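Local coordinates for Nop domain-containing protein (Archaeoglobus fulgidus, PDB 1NT2), which forms a complex with fibrillarin as a core protein of archaeal box C/D sRNPs and probably binds the guide RNA, at residues I138-T143 with K232-R237. Residues are numbered along the deposited sequence; the frame is centred on the assembly and turned at random.
Sequences IAPNMT and KIDYFR
Asp234, near the C-terminal end of helix 217-236, directs its carboxylate at the first turn of helix 140-146, the nearest CA pair being Ala139 and Asp234 (5.1 Å). Asp234 CB lies 4.0 Å from Ala139 CA. The next bond keeps CG beside the backbone N of Asp234 (chi1 -77°), and CG comes up against CB of Asn141. At the tip the oxygens divide. Asp234 OD1 accepts a weak, bent hydrogen bond from Asn141 ND2 (2.7 Å, 124° at the hydrogen), its place less certain because OD1 is modelled too close to a neighbour; the amide and carboxylate planes are 37° apart. Asp234 OD2 packs against CB of Asn141 and CG of Met142, whose chain crosses the aspartate at about a right angle. The stronger partner of Asn141 ND2 is Glu239 O, while Ile233 CG2 packs against this amide nitrogen at 3.7 Å. An alanine in place of the aspartate removes the carboxylate, which would probably leave the Asn141 amide relying on Glu239 O and the helix start without a facing negative charge. Ala139 occupies the N-cap position immediately after helix 110-138, so the contact joins the break between two successive helices to helix 217-236 inside the Nop region. Burial alone would work against a charge here, but the N-terminal end of helix 140-146 is likely to offset that and favour the carboxylate's ionised form.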
ATOM      1  N   ILE B 138      -4.991 -16.291 -28.956  1.00 35.40           N
ATOM      2  CA  ILE B 138      -3.785 -15.509 -29.182  1.00 34.48           C
ATOM      3  C   ILE B 138      -2.543 -16.199 -28.615  1.00 33.71           C
ATOM      4  O   ILE B 138      -1.418 -15.834 -28.941  1.00 32.92           O
ATOM      5  CB  ILE B 138      -3.948 -14.096 -28.547  1.00 35.53           C
ATOM      6  CG1 ILE B 138      -2.903 -13.128 -29.102  1.00 39.03           C
ATOM      7  CG2 ILE B 138      -3.810 -14.180 -27.049  1.00 35.81           C
ATOM      8  CD1 ILE B 138      -3.188 -12.639 -30.527  1.00 41.76           C
ATOM      9  N   ALA B 139      -2.750 -17.212 -27.781  1.00 33.79           N
ATOM     10  CA  ALA B 139      -1.635 -17.923 -27.170  1.00 33.46           C
ATOM     11  C   ALA B 139      -1.959 -19.377 -26.796  1.00 33.60           C
ATOM     12  O   ALA B 139      -1.854 -19.766 -25.636  1.00 33.21           O
ATOM     13  CB  ALA B 139      -1.173 -17.158 -25.936  1.00 31.67           C
ATOM     14  N   PRO B 140      -2.333 -20.203 -27.782  1.00 33.78           N
ATOM     15  CA  PRO B 140      -2.663 -21.603 -27.511  1.00 34.63           C
ATOM     16  C   PRO B 140      -1.477 -22.408 -26.996  1.00 36.19           C
ATOM     17  O   PRO B 140      -1.483 -22.870 -25.855  1.00 38.94           O
ATOM     18  CB  PRO B 140      -3.150 -22.103 -28.858  1.00 33.37           C
ATOM     19  CG  PRO B 140      -2.266 -21.364 -29.796  1.00 33.94           C
ATOM     20  CD  PRO B 140      -2.296 -19.955 -29.233  1.00 34.25           C
ATOM     21  N   ASN B 141      -0.464 -22.570 -27.841  1.00 35.82           N
ATOM     22  CA  ASN B 141       0.737 -23.325 -27.498  1.00 34.80           C
ATOM     23  C   ASN B 141       1.164 -23.165 -26.041  1.00 34.11           C
ATOM     24  O   ASN B 141       1.817 -24.050 -25.493  1.00 33.87           O
ATOM     25  CB  ASN B 141       1.885 -22.921 -28.429  1.00 36.10           C
ATOM     26  CG  ASN B 141       1.566 -23.184 -29.895  1.00 36.60           C
ATOM     27  OD1 ASN B 141       1.412 -24.331 -30.303  1.00 38.27           O
ATOM     28  ND2 ASN B 141       1.461 -22.120 -30.691  1.00 36.45           N
ATOM     29  N   MET B 142       0.794 -22.042 -25.421  1.00 33.21           N
ATOM     30  CA  MET B 142       1.122 -21.792 -24.017  1.00 32.91           C
ATOM     31  C   MET B 142       0.019 -22.273 -23.087  1.00 32.64           C
ATOM     32  O   MET B 142       0.265 -23.075 -22.186  1.00 32.47           O
ATOM     33  CB  MET B 142       1.338 -20.306 -23.761  1.00 33.01           C
ATOM     34  CG  MET B 142       2.730 -19.815 -24.032  1.00 33.31           C
ATOM     35  SD  MET B 142       2.895 -18.133 -23.436  1.00 33.85           S
ATOM     36  CE  MET B 142       3.456 -18.452 -21.755  1.00 33.50           C
ATOM     37  N   THR B 143      -1.190 -21.756 -23.298  1.00 32.47           N
ATOM     38  CA  THR B 143      -2.341 -22.136 -22.488  1.00 32.43           C
ATOM     39  C   THR B 143      -2.339 -23.654 -22.377  1.00 34.06           C
ATOM     40  O   THR B 143      -2.619 -24.218 -21.321  1.00 34.76           O
ATOM     41  CB  THR B 143      -3.679 -21.661 -23.135  1.00 30.81           C
ATOM     42  OG1 THR B 143      -3.687 -21.992 -24.526  1.00 31.11           O
ATOM     43  CG2 THR B 143      -3.855 -20.159 -22.993  1.00 28.70           C
ATOM     44  N   LYS B 232       6.990 -18.450 -28.374  1.00 21.55           N
ATOM     45  CA  LYS B 232       7.446 -17.958 -29.674  1.00 21.39           C
ATOM     46  C   LYS B 232       6.564 -18.472 -30.794  1.00 22.22           C
ATOM     47  O   LYS B 232       6.172 -17.732 -31.702  1.00 20.89           O
ATOM     48  CB  LYS B 232       8.879 -18.392 -29.942  1.00 18.73           C
ATOM     49  CG  LYS B 232       9.412 -17.882 -31.256  1.00 16.80           C
ATOM     50  CD  LYS B 232      10.690 -18.604 -31.651  1.00 19.90           C
ATOM     51  CE  LYS B 232      11.843 -18.342 -30.677  1.00 19.72           C
ATOM     52  NZ  LYS B 232      13.088 -19.016 -31.144  1.00 19.60           N
ATOM     53  N   ILE B 233       6.250 -19.754 -30.727  1.00 23.92           N
ATOM     54  CA  ILE B 233       5.418 -20.349 -31.746  1.00 26.65           C
ATOM     55  C   ILE B 233       4.016 -19.746 -31.738  1.00 29.13           C
ATOM     56  O   ILE B 233       3.402 -19.613 -32.785  1.00 30.64           O
ATOM     57  CB  ILE B 233       5.375 -21.869 -31.570  1.00 25.59           C
ATOM     58  CG1 ILE B 233       6.818 -22.392 -31.534  1.00 24.11           C
ATOM     59  CG2 ILE B 233       4.584 -22.510 -32.710  1.00 25.07           C
ATOM     60  CD1 ILE B 233       6.947 -23.872 -31.435  1.00 23.35           C
ATOM     61  N   ASP B 234       3.513 -19.368 -30.567  1.00 31.13           N
ATOM     62  CA  ASP B 234       2.191 -18.753 -30.476  1.00 33.54           C
ATOM     63  C   ASP B 234       2.187 -17.407 -31.204  1.00 35.40           C
ATOM     64  O   ASP B 234       1.325 -17.122 -32.047  1.00 36.02           O
ATOM     65  CB  ASP B 234       1.826 -18.484 -29.017  1.00 34.97           C
ATOM     66  CG  ASP B 234       1.391 -19.721 -28.287  1.00 36.48           C
ATOM     67  OD1 ASP B 234       0.475 -20.401 -28.790  1.00 38.35           O
ATOM     68  OD2 ASP B 234       1.953 -20.006 -27.208  1.00 36.96           O
ATOM     69  N   TYR B 235       3.172 -16.592 -30.846  1.00 35.77           N
ATOM     70  CA  TYR B 235       3.366 -15.243 -31.359  1.00 35.84           C
ATOM     71  C   TYR B 235       3.695 -15.122 -32.858  1.00 35.28           C
ATOM     72  O   TYR B 235       3.360 -14.119 -33.484  1.00 34.43           O
ATOM     73  CB  TYR B 235       4.459 -14.580 -30.505  1.00 36.92           C
ATOM     74  CG  TYR B 235       4.698 -13.109 -30.746  1.00 37.82           C
ATOM     75  CD1 TYR B 235       5.996 -12.619 -30.890  1.00 38.98           C
ATOM     76  CD2 TYR B 235       3.642 -12.208 -30.827  1.00 37.13           C
ATOM     77  CE1 TYR B 235       6.241 -11.272 -31.117  1.00 39.87           C
ATOM     78  CE2 TYR B 235       3.875 -10.853 -31.051  1.00 39.53           C
ATOM     79  CZ  TYR B 235       5.180 -10.391 -31.200  1.00 40.59           C
ATOM     80  OH  TYR B 235       5.433  -9.063 -31.461  1.00 41.18           O
ATOM     81  N   PHE B 236       4.332 -16.135 -33.438  1.00 35.21           N
ATOM     82  CA  PHE B 236       4.703 -16.071 -34.851  1.00 36.26           C
ATOM     83  C   PHE B 236       3.931 -17.009 -35.773  1.00 38.21           C
ATOM     84  O   PHE B 236       3.867 -16.788 -36.991  1.00 37.70           O
ATOM     85  CB  PHE B 236       6.192 -16.351 -34.994  1.00 34.75           C
ATOM     86  CG  PHE B 236       7.056 -15.333 -34.325  1.00 32.49           C
ATOM     87  CD1 PHE B 236       7.082 -14.025 -34.785  1.00 32.06           C
ATOM     88  CD2 PHE B 236       7.829 -15.672 -33.223  1.00 31.92           C
ATOM     89  CE1 PHE B 236       7.869 -13.061 -34.152  1.00 32.42           C
ATOM     90  CE2 PHE B 236       8.618 -14.721 -32.583  1.00 31.23           C
ATOM     91  CZ  PHE B 236       8.638 -13.411 -33.048  1.00 31.63           C
ATOM     92  N   ARG B 237       3.364 -18.060 -35.183  1.00 39.94           N
ATOM     93  CA  ARG B 237       2.574 -19.068 -35.901  1.00 40.92           C
ATOM     94  C   ARG B 237       1.089 -18.860 -35.604  1.00 41.70           C
ATOM     95  O   ARG B 237       0.277 -18.705 -36.516  1.00 41.76           O
ATOM     96  CB  ARG B 237       2.977 -20.481 -35.446  1.00 40.81           C
ATOM     97  CG  ARG B 237       3.841 -21.282 -36.411  1.00 39.72           C
ATOM     98  CD  ARG B 237       2.999 -22.206 -37.279  1.00 37.35           C
ATOM     99  NE  ARG B 237       2.094 -21.463 -38.147  1.00 35.95           N
ATOM    100  CZ  ARG B 237       1.338 -22.021 -39.086  1.00 35.00           C
ATOM    101  NH1 ARG B 237       1.378 -23.334 -39.276  1.00 33.57           N
ATOM    102  NH2 ARG B 237       0.551 -21.267 -39.839  1.00 33.98           N
TER